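Local coordinates for filamentation induced by cAMP protein Fic (Desulfovibrio alaskensis, PDB 4RGL) that belongs to the Fic/DOC family and joins a largely helical Fic fold to a C-terminal domain of the helix-turn-helix class, at residues A[12-15]-A[16-20]; A[164-167]-A[168-172]; A[239-242]-A[243-247]; A[279-283]-A[284-288]. One frame throughout, in Å; residues are numbered along the deposited sequence.

Contact 1 (A[12-15]-A[16-20])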
loop_
_atom_site.group_PDB
_atom_site.type_symbol
_atom_site.label_atom_id
_atom_site.label_comp_id
_atom_site.label_asym_id
_atom_site.label_seq_id
_atom_site.Cartn_x
_atom_site.Cartn_y
_atom_site.Cartn_z
ATOM N N TYR A 12 25.106 10.899 -6.961
ATOM C CA TYR A 12 24.997 10.064 -5.781
ATOM C C TYR A 12 26.229 10.225 -4.897
ATOM O O TYR A 12 27.326 9.803 -5.279
ATOM C CB TYR A 12 24.800 8.587 -6.176
ATOM N N THR A 13 26.068 10.909 -3.741
ATOM C CA THR A 13 27.142 11.068 -2.744
ATOM C C THR A 13 26.616 10.656 -1.361
ATOM O O THR A 13 25.662 11.256 -0.858
ATOM C CB THR A 13 27.689 12.512 -2.742
ATOM O OG1 THR A 13 26.606 13.420 -2.548
ATOM C CG2 THR A 13 28.442 12.859 -4.030
ATOM N N ILE A 14 27.200 9.587 -0.776
ATOM C CA ILE A 14 26.733 9.014 0.497
ATOM C C ILE A 14 27.018 9.993 1.673
ATOM O O ILE A 14 27.812 10.922 1.527
ATOM C CB ILE A 14 27.386 7.603 0.753
ATOM C CG1 ILE A 14 27.140 6.629 -0.444
ATOM C CG2 ILE A 14 26.884 6.989 2.063
ATOM C CD1 ILE A 14 28.093 6.834 -1.685
ATOM N N THR A 15 26.317 9.804 2.802
ATOM C CA THR A 15 26.455 10.645 3.993
ATOM C C THR A 15 26.216 9.782 5.267
ATOM O O THR A 15 25.483 8.792 5.206
ATOM C CB THR A 15 25.470 11.857 3.909
ATOM O OG1 THR A 15 25.515 12.595 5.125
ATOM C CG2 THR A 15 24.061 11.435 3.635
ATOM N N PRO A 16 26.820 10.147 6.440
ATOM C CA PRO A 16 26.607 9.330 7.655
ATOM C C PRO A 16 25.116 9.154 7.999
ATOM O O PRO A 16 24.753 8.174 8.638
ATOM C CB PRO A 16 27.337 10.125 8.755
ATOM C CG PRO A 16 27.633 11.473 8.148
ATOM C CD PRO A 16 27.764 11.252 6.693
ATOM N N ALA A 17 24.261 10.093 7.568
ATOM C CA ALA A 17 22.819 9.988 7.803
ATOM C C ALA A 17 22.210 8.836 6.988
ATOM O O ALA A 17 21.353 8.111 7.499
ATOM C CB ALA A 17 22.133 11.299 7.453
ATOM N N ILE A 18 22.689 8.640 5.721
ATOM C CA ILE A 18 22.196 7.570 4.839
ATOM C C ILE A 18 22.511 6.191 5.440
ATOM O O ILE A 18 21.608 5.363 5.563
ATOM C CB ILE A 18 22.782 7.703 3.395
ATOM C CG1 ILE A 18 22.062 8.824 2.608
ATOM C CG2 ILE A 18 22.695 6.359 2.633
ATOM C CD1 ILE A 18 22.708 9.142 1.159
ATOM N N VAL A 19 23.791 5.948 5.830
ATOM C CA VAL A 19 24.206 4.636 6.350
ATOM C C VAL A 19 23.412 4.294 7.635
ATOM O O VAL A 19 23.031 3.142 7.822
ATOM C CB VAL A 19 25.743 4.543 6.593
ATOM C CG1 VAL A 19 26.515 4.757 5.292
ATOM C CG2 VAL A 19 26.201 5.524 7.665
ATOM N N ASN A 20 23.088 5.315 8.461
ATOM C CA ASN A 20 22.292 5.113 9.675
ATOM C C ASN A 20 20.834 4.765 9.322
ATOM O O ASN A 20 20.216 3.929 9.994
ATOM C CB ASN A 20 22.347 6.352 10.574
ATOM C CG ASN A 20 23.579 6.408 11.450
ATOM O OD1 ASN A 20 23.563 5.986 12.611
ATOM N ND2 ASN A 20 24.678 6.907 10.906
#
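The flat peptide between Thr15 and Pro16 opens helix 16-32, with Thr15 at the N-cap position and its carbonyl turned into the first turn. Pro16 CD extends its edge in plane, 3.1 Å from Thr15 OG1, which rises with Thr15 CG2 over one face. Two amides reach Thr15 O: Ile18 N at 2.8 Å, on that same side of the plane and bent enough to count as weak, and Val19 N at 3.4 Å, nearly in plane, straighter but long and also weak. A second flat group, the carboxamide of Asn20, lies one turn up. Its ND2 turns back to Pro16 O at 2.6 Å, nearly straight at 164°, and the carbonyl oxygen lies in the amide plane. The bond folds the Asn20 side chain back along its own helix.

The apolar half of the contact is carried by branched side chains. In Thr15 the hydroxyl points opposite the backbone N (chi1 174°), which leaves the methyl CG2 between N and the carbonyl carbon and turns it toward Ile18; the two side chains cross at about a right angle, CG2 coming 3.4 Å from Ile18 CG1. Glu242 and Val241 of helix 238-257 cover this side, against Thr15 and Ile18 respectively. Farther back on the incoming chain, Thr13 OG1 is hydrogen-bonded to Thr238 OG1, where the same helix begins. On another flank of the first turn, toward the outside of the protein, Ile14 lies across Val19, also at about a right angle, with Ile14 CG2 and Val19 CG1 3.9 Å apart.

Contact 2 (A[164-167]-A[168-172])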
loop_
_atom_site.group_PDB
_atom_site.type_symbol
_atom_site.label_atom_id
_atom_site.label_comp_id
_atom_site.label_asym_id
_atom_site.label_seq_id
_atom_site.Cartn_x
_atom_site.Cartn_y
_atom_site.Cartn_z
ATOM N N THR A 164 23.926 -0.789 -11.580
ATOM C CA THR A 164 24.359 -0.036 -10.394
ATOM C C THR A 164 24.789 -0.986 -9.264
ATOM O O THR A 164 24.207 -2.064 -9.088
ATOM C CB THR A 164 23.264 0.930 -9.904
ATOM O OG1 THR A 164 23.798 1.732 -8.848
ATOM C CG2 THR A 164 21.999 0.204 -9.427
ATOM N N ASN A 165 25.814 -0.579 -8.511
ATOM C CA ASN A 165 26.315 -1.320 -7.362
ATOM C C ASN A 165 25.645 -0.815 -6.077
ATOM O O ASN A 165 25.754 -1.460 -5.025
ATOM C CB ASN A 165 27.850 -1.189 -7.270
ATOM C CG ASN A 165 28.369 0.236 -7.478
ATOM O OD1 ASN A 165 27.644 1.231 -7.309
ATOM N ND2 ASN A 165 29.633 0.354 -7.860
ATOM N N GLU A 166 24.908 0.333 -6.178
ATOM C CA GLU A 166 24.181 0.942 -5.051
ATOM C C GLU A 166 23.115 0.002 -4.521
ATOM O O GLU A 166 22.559 -0.796 -5.280
ATOM C CB GLU A 166 23.533 2.280 -5.478
ATOM C CG GLU A 166 24.532 3.375 -5.834
ATOM C CD GLU A 166 25.273 4.000 -4.661
ATOM O OE1 GLU A 166 24.878 3.748 -3.499
ATOM O OE2 GLU A 166 26.196 4.809 -4.913
ATOM N N HIS A 167 22.812 0.103 -3.224
ATOM C CA HIS A 167 21.802 -0.739 -2.590
ATOM C C HIS A 167 20.398 -0.350 -3.080
ATOM O O HIS A 167 20.131 0.830 -3.299
ATOM C CB HIS A 167 21.895 -0.624 -1.056
ATOM C CG HIS A 167 21.035 -1.604 -0.329
ATOM N ND1 HIS A 167 19.715 -1.320 -0.025
ATOM C CD2 HIS A 167 21.321 -2.856 0.095
ATOM C CE1 HIS A 167 19.247 -2.397 0.580
ATOM N NE2 HIS A 167 20.182 -3.345 0.685
ATOM N N PRO A 168 19.478 -1.339 -3.262
ATOM C CA PRO A 168 18.131 -1.006 -3.767
ATOM C C PRO A 168 17.495 0.204 -3.053
ATOM O O PRO A 168 16.885 1.046 -3.715
ATOM C CB PRO A 168 17.336 -2.276 -3.497
ATOM C CG PRO A 168 18.332 -3.362 -3.598
ATOM C CD PRO A 168 19.649 -2.800 -3.108
ATOM N N LEU A 169 17.651 0.299 -1.705
ATOM C CA LEU A 169 17.096 1.419 -0.926
ATOM C C LEU A 169 17.574 2.762 -1.479
ATOM O O LEU A 169 16.771 3.677 -1.649
ATOM C CB LEU A 169 17.482 1.294 0.562
ATOM C CG LEU A 169 16.802 0.168 1.337
ATOM C CD1 LEU A 169 17.468 -0.044 2.681
ATOM C CD2 LEU A 169 15.318 0.440 1.517
ATOM N N VAL A 170 18.874 2.861 -1.810
ATOM C CA VAL A 170 19.462 4.086 -2.359
ATOM C C VAL A 170 19.101 4.219 -3.846
ATOM O O VAL A 170 18.684 5.289 -4.285
ATOM C CB VAL A 170 21.004 4.112 -2.151
ATOM C CG1 VAL A 170 21.615 5.384 -2.736
ATOM C CG2 VAL A 170 21.358 3.970 -0.674
ATOM N N ALA A 171 19.240 3.115 -4.613
ATOM C CA ALA A 171 18.975 3.096 -6.055
ATOM C C ALA A 171 17.549 3.564 -6.375
ATOM O O ALA A 171 17.354 4.291 -7.351
ATOM C CB ALA A 171 19.200 1.699 -6.608
ATOM N N SER A 172 16.547 3.163 -5.535
ATOM C CA SER A 172 15.148 3.571 -5.728
ATOM C C SER A 172 14.986 5.077 -5.538
ATOM O O SER A 172 14.239 5.712 -6.280
ATOM C CB SER A 172 14.230 2.823 -4.767
ATOM O OG SER A 172 14.478 3.193 -3.423
#
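His167 and Leu169 run side by side and point the same way, while the ring of Pro168 crosses the imidazole obliquely between them in sequence. Pro168 CD lies over one face of the His167 ring, 3.4 Å from its centroid, a CH-pi contact made by a directly bonded neighbour. The torsion that swings His167 CG opposite its own backbone N (chi1 -171°) carries the ring forward over the start of the helix. There ND1 accepts the amide of Leu169 N at 3.1 Å; the donor is tilted 28° out of the ring plane, and the bond is reasonably straight at 158°. The leucine follows the ring outward, its CD1 3.6 Å from His167 CE1. Trp204 meets the imidazole edge-to-face and also touches Pro168 and Leu169.

Glu166 takes a bent path instead: OE1 lies 3.7 Å from Val170 CG1. Before it, Thr164 OG1 accepts from Glu166 N, an ST turn just ahead of the helix. The His167 carbonyl receives Ala171 N at 2.8 Å, and Val170 N more weakly. Side chain and carbonyl of one residue thus take up amides of the first turn: a histidine N-cap followed by proline in the first helical position, here at the start of helix 168-182 within the Fic/DOC fold.

Contact 3 (A[239-242]-A[243-247])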
loop_
_atom_site.group_PDB
_atom_site.type_symbol
_atom_site.label_atom_id
_atom_site.label_comp_id
_atom_site.label_asym_id
_atom_site.label_seq_id
_atom_site.Cartn_x
_atom_site.Cartn_y
_atom_site.Cartn_z
ATOM N N PRO A 239 20.151 15.167 -0.341
ATOM C CA PRO A 239 19.089 15.575 0.605
ATOM C C PRO A 239 17.756 14.864 0.332
ATOM O O PRO A 239 17.011 14.569 1.275
ATOM C CB PRO A 239 18.971 17.086 0.375
ATOM C CG PRO A 239 19.581 17.322 -0.969
ATOM C CD PRO A 239 20.666 16.322 -1.101
ATOM N N PHE A 240 17.455 14.580 -0.955
ATOM C CA PHE A 240 16.240 13.860 -1.332
ATOM C C PHE A 240 16.310 12.403 -0.849
ATOM O O PHE A 240 15.314 11.869 -0.347
ATOM C CB PHE A 240 16.028 13.916 -2.862
ATOM C CG PHE A 240 14.836 13.122 -3.355
ATOM C CD1 PHE A 240 13.551 13.648 -3.283
ATOM C CD2 PHE A 240 15.007 11.874 -3.946
ATOM C CE1 PHE A 240 12.451 12.917 -3.745
ATOM C CE2 PHE A 240 13.908 11.148 -4.413
ATOM C CZ PHE A 240 12.638 11.677 -4.316
ATOM N N VAL A 241 17.498 11.770 -0.982
ATOM C CA VAL A 241 17.713 10.389 -0.544
ATOM C C VAL A 241 17.510 10.297 0.974
ATOM O O VAL A 241 16.810 9.399 1.443
ATOM C CB VAL A 241 19.117 9.873 -0.967
ATOM C CG1 VAL A 241 19.361 8.456 -0.451
ATOM C CG2 VAL A 241 19.281 9.930 -2.483
ATOM N N GLU A 242 18.038 11.290 1.729
ATOM C CA GLU A 242 17.831 11.365 3.177
ATOM C C GLU A 242 16.346 11.457 3.508
ATOM O O GLU A 242 15.879 10.774 4.420
ATOM C CB GLU A 242 18.576 12.575 3.778
ATOM C CG GLU A 242 20.088 12.417 3.849
ATOM C CD GLU A 242 20.793 13.579 4.531
ATOM O OE1 GLU A 242 20.117 14.584 4.850
ATOM O OE2 GLU A 242 22.020 13.479 4.758
ATOM N N PHE A 243 15.592 12.308 2.760
ATOM C CA PHE A 243 14.161 12.494 2.995
ATOM C C PHE A 243 13.402 11.213 2.738
ATOM O O PHE A 243 12.591 10.803 3.573
ATOM C CB PHE A 243 13.596 13.625 2.109
ATOM C CG PHE A 243 12.117 13.890 2.329
ATOM C CD1 PHE A 243 11.691 14.797 3.295
ATOM C CD2 PHE A 243 11.151 13.204 1.593
ATOM C CE1 PHE A 243 10.326 15.021 3.515
ATOM C CE2 PHE A 243 9.789 13.411 1.833
ATOM C CZ PHE A 243 9.386 14.322 2.790
HETATM N N MSE A 244 13.637 10.580 1.563
HETATM C CA MSE A 244 12.906 9.384 1.171
HETATM C C MSE A 244 13.234 8.200 2.092
HETATM O O MSE A 244 12.311 7.540 2.576
HETATM C CB MSE A 244 13.197 9.022 -0.279
HETATM C CG MSE A 244 12.164 8.067 -0.876
HETATM SE SE MSE A 244 10.333 8.756 -0.725
HETATM C CE MSE A 244 10.574 10.444 -1.633
ATOM N N LEU A 245 14.552 7.947 2.368
ATOM C CA LEU A 245 14.945 6.874 3.301
ATOM C C LEU A 245 14.367 7.137 4.682
ATOM O O LEU A 245 13.995 6.196 5.386
ATOM C CB LEU A 245 16.477 6.728 3.387
ATOM C CG LEU A 245 17.175 6.157 2.142
ATOM C CD1 LEU A 245 18.678 6.142 2.329
ATOM C CD2 LEU A 245 16.677 4.756 1.821
ATOM N N GLY A 246 14.239 8.420 5.036
ATOM C CA GLY A 246 13.605 8.828 6.280
ATOM C C GLY A 246 12.136 8.468 6.300
ATOM O O GLY A 246 11.672 7.787 7.222
ATOM N N ALA A 247 11.409 8.834 5.213
ATOM C CA ALA A 247 9.991 8.506 5.058
ATOM C C ALA A 247 9.773 6.988 5.057
ATOM O O ALA A 247 8.870 6.495 5.743
ATOM C CB ALA A 247 9.452 9.113 3.769
#
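Phe240 O takes the amide of Met244 N at 2.8 Å and 167°, and one residue on Val241 O takes Leu245 N at the same length and equally straight. Both are i to i+4 bonds inside helix 238-257. Phe243 N to Pro239 O, at 3.1 Å, and Gly246 N to Glu242 O complete the run, so four successive carbonyls hand on the helical pattern without a break.

Side chains repeat the spacing. Phe240 and selenomethionine Met244 lie side by side and point the same way. The methionine chain is bent at both chi2 and chi3 (55° and 56°), which folds the methyl back, and CE comes 3.6 Å from Phe240 CZ, oblique to the ring. The ring also meets His176 edge-to-face and touches Tyr224 and Leu228 of helix 221-234; Tyr224 reaches Met244 as well. On a different flank, Val241 and Leu245 run alongside each other: Val241 CG1 stands opposite its backbone N and approaches Leu245 CD1 to 3.7 Å. This pair faces helices 16-32 and 168-182, where Cys173 touches Val241, and Leu21 and Leu169 touch Leu245.

Glu242 turns its extended chain to Ala17 at the start of helix 16-32, and Phe243 lies against Arg220. The polar bonds here stay within the backbone, while the side chains across the contact meet through carbon; cohesion between this helix and its neighbours at the two apolar pairs therefore rests mainly on hydrophobic packing.

Contact 4 (A[279-283]-A[284-288])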
loop_
_atom_site.group_PDB
_atom_site.type_symbol
_atom_site.label_atom_id
_atom_site.label_comp_id
_atom_site.label_asym_id
_atom_site.label_seq_id
_atom_site.Cartn_x
_atom_site.Cartn_y
_atom_site.Cartn_z
ATOM N N GLY A 279 -30.090 -11.575 19.201
ATOM C CA GLY A 279 -31.047 -12.221 20.100
ATOM C C GLY A 279 -30.421 -13.176 21.101
ATOM O O GLY A 279 -29.203 -13.377 21.103
ATOM N N GLU A 280 -31.262 -13.775 21.962
ATOM C CA GLU A 280 -30.812 -14.737 22.974
ATOM C C GLU A 280 -31.289 -16.148 22.611
ATOM O O GLU A 280 -32.493 -16.414 22.628
ATOM C CB GLU A 280 -31.324 -14.331 24.375
ATOM C CG GLU A 280 -30.821 -12.967 24.838
ATOM C CD GLU A 280 -31.428 -12.463 26.137
ATOM O OE1 GLU A 280 -32.378 -13.105 26.644
ATOM O OE2 GLU A 280 -30.989 -11.395 26.617
ATOM N N LEU A 281 -30.347 -17.039 22.233
ATOM C CA LEU A 281 -30.686 -18.396 21.785
ATOM C C LEU A 281 -30.421 -19.434 22.866
ATOM O O LEU A 281 -29.382 -19.388 23.528
ATOM C CB LEU A 281 -29.888 -18.766 20.516
ATOM C CG LEU A 281 -30.443 -18.246 19.185
ATOM C CD1 LEU A 281 -30.255 -16.739 19.056
ATOM C CD2 LEU A 281 -29.785 -18.942 18.026
ATOM N N SER A 282 -31.321 -20.433 22.983
ATOM C CA SER A 282 -31.127 -21.558 23.896
ATOM C C SER A 282 -30.273 -22.651 23.221
ATOM O O SER A 282 -29.879 -22.493 22.056
ATOM C CB SER A 282 -32.476 -22.126 24.346
ATOM O OG SER A 282 -33.198 -22.689 23.263
ATOM N N SER A 283 -29.962 -23.749 23.959
ATOM C CA SER A 283 -29.165 -24.853 23.413
ATOM C C SER A 283 -29.865 -25.488 22.194
ATOM O O SER A 283 -29.213 -25.755 21.184
ATOM C CB SER A 283 -28.905 -25.911 24.484
ATOM O OG SER A 283 -30.116 -26.471 24.964
ATOM N N ASN A 284 -31.213 -25.653 22.268
ATOM C CA ASN A 284 -32.006 -26.231 21.174
ATOM C C ASN A 284 -32.148 -25.246 19.997
ATOM O O ASN A 284 -32.317 -25.681 18.852
ATOM C CB ASN A 284 -33.382 -26.654 21.675
ATOM C CG ASN A 284 -33.346 -27.835 22.615
ATOM O OD1 ASN A 284 -33.799 -27.762 23.758
ATOM N ND2 ASN A 284 -32.770 -28.944 22.161
ATOM N N ASP A 285 -32.089 -23.920 20.278
ATOM C CA ASP A 285 -32.145 -22.894 19.224
ATOM C C ASP A 285 -30.852 -22.894 18.415
ATOM O O ASP A 285 -30.891 -22.749 17.192
ATOM C CB ASP A 285 -32.399 -21.500 19.828
ATOM C CG ASP A 285 -33.780 -21.328 20.443
ATOM O OD1 ASP A 285 -34.732 -21.997 19.968
ATOM O OD2 ASP A 285 -33.931 -20.454 21.313
ATOM N N LEU A 286 -29.703 -23.089 19.097
ATOM C CA LEU A 286 -28.401 -23.193 18.437
ATOM C C LEU A 286 -28.266 -24.539 17.727
ATOM O O LEU A 286 -27.796 -24.592 16.587
ATOM C CB LEU A 286 -27.268 -23.012 19.456
ATOM C CG LEU A 286 -27.038 -21.588 19.941
ATOM C CD1 LEU A 286 -26.125 -21.569 21.159
ATOM C CD2 LEU A 286 -26.468 -20.715 18.825
HETATM N N MSE A 287 -28.733 -25.626 18.384
HETATM C CA MSE A 287 -28.720 -26.977 17.817
HETATM C C MSE A 287 -29.418 -26.999 16.426
HETATM O O MSE A 287 -28.860 -27.532 15.464
HETATM C CB MSE A 287 -29.416 -27.955 18.779
HETATM C CG MSE A 287 -28.976 -29.389 18.607
HETATM SE SE MSE A 287 -27.549 -29.918 19.856
HETATM C CE MSE A 287 -27.228 -31.637 19.165
ATOM N N GLN A 288 -30.614 -26.360 16.325
ATOM C CA GLN A 288 -31.384 -26.289 15.075
ATOM C C GLN A 288 -30.676 -25.411 14.023
ATOM O O GLN A 288 -30.656 -25.766 12.840
ATOM C CB GLN A 288 -32.803 -25.748 15.347
ATOM C CG GLN A 288 -33.564 -25.365 14.075
ATOM C CD GLN A 288 -34.965 -25.902 14.055
ATOM O OE1 GLN A 288 -35.574 -26.179 15.094
ATOM N NE2 GLN A 288 -35.522 -26.025 12.868
#
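A capping box closes the N-terminal end of helix 283-290, formed by Ser282 at the N-cap and Asp285 three residues on. It lies in the C-terminal domain, whose three helices and small three-stranded antiparallel sheet are consistent with a winged helix-turn-helix. Ser282 N donates to Asp285 OD2 at 3.1 Å, almost straight at 176°, meeting the carboxylate on its anti side and 29° out of its plane. The return bond, Asp285 N to Ser282 OG, is weak at 3.4 Å. Ser282 OG stands between its own N and carbonyl carbon (chi1 65°), the position from which the hydroxyl can face the first turn. Asp285 OD2 has a second partner in Arg326, a salt bridge to strand 326-329, and the guanidinium also bonds Glu280 O. One carboxylate oxygen thus ties the cap to the sheet, and the nearby positive charge would be expected to stabilise the carboxylate's negative charge.

Behind the box the carbonyls enter the helix: Ser282 O accepts Leu286 N at 3.0 Å, and Ser283 O accepts selenomethionine Met287 N at 2.8 Å. Leu281, whose backbone pairs with Tyr327, directs its side chain at the helix, and its CB lies against Asp285 CB at 3.8 Å. It also meets Leu286 at about a right angle, in the apolar layer where Ile276 of helix 267-276 touches both leucines and Phe298 of helix 295-308 touches Leu286. There Leu281 CD2 lies 3.8 Å from Leu286 CD2.

Overall arrangement
Contacts 1, 2 and 3 follow one another along the chain and cluster, with centres 10 to 13 Å apart. They start helices 16-32 and 168-182 and follow an early part of helix 238-257, so segments distant in sequence share one helical bundle: Ile18 packs on Val170 to join contacts 1 and 2 and on Leu245 to join 1 and 3, and contacts 2 and 3 touch as well. Contact 4 comes last and stands apart, its centre about 59 to 65 Å from the others and on the opposite side of the chain's centre. The model is thus extended and two-part, with the Fic bundle at one end and the helix-turn-helix type domain at the other.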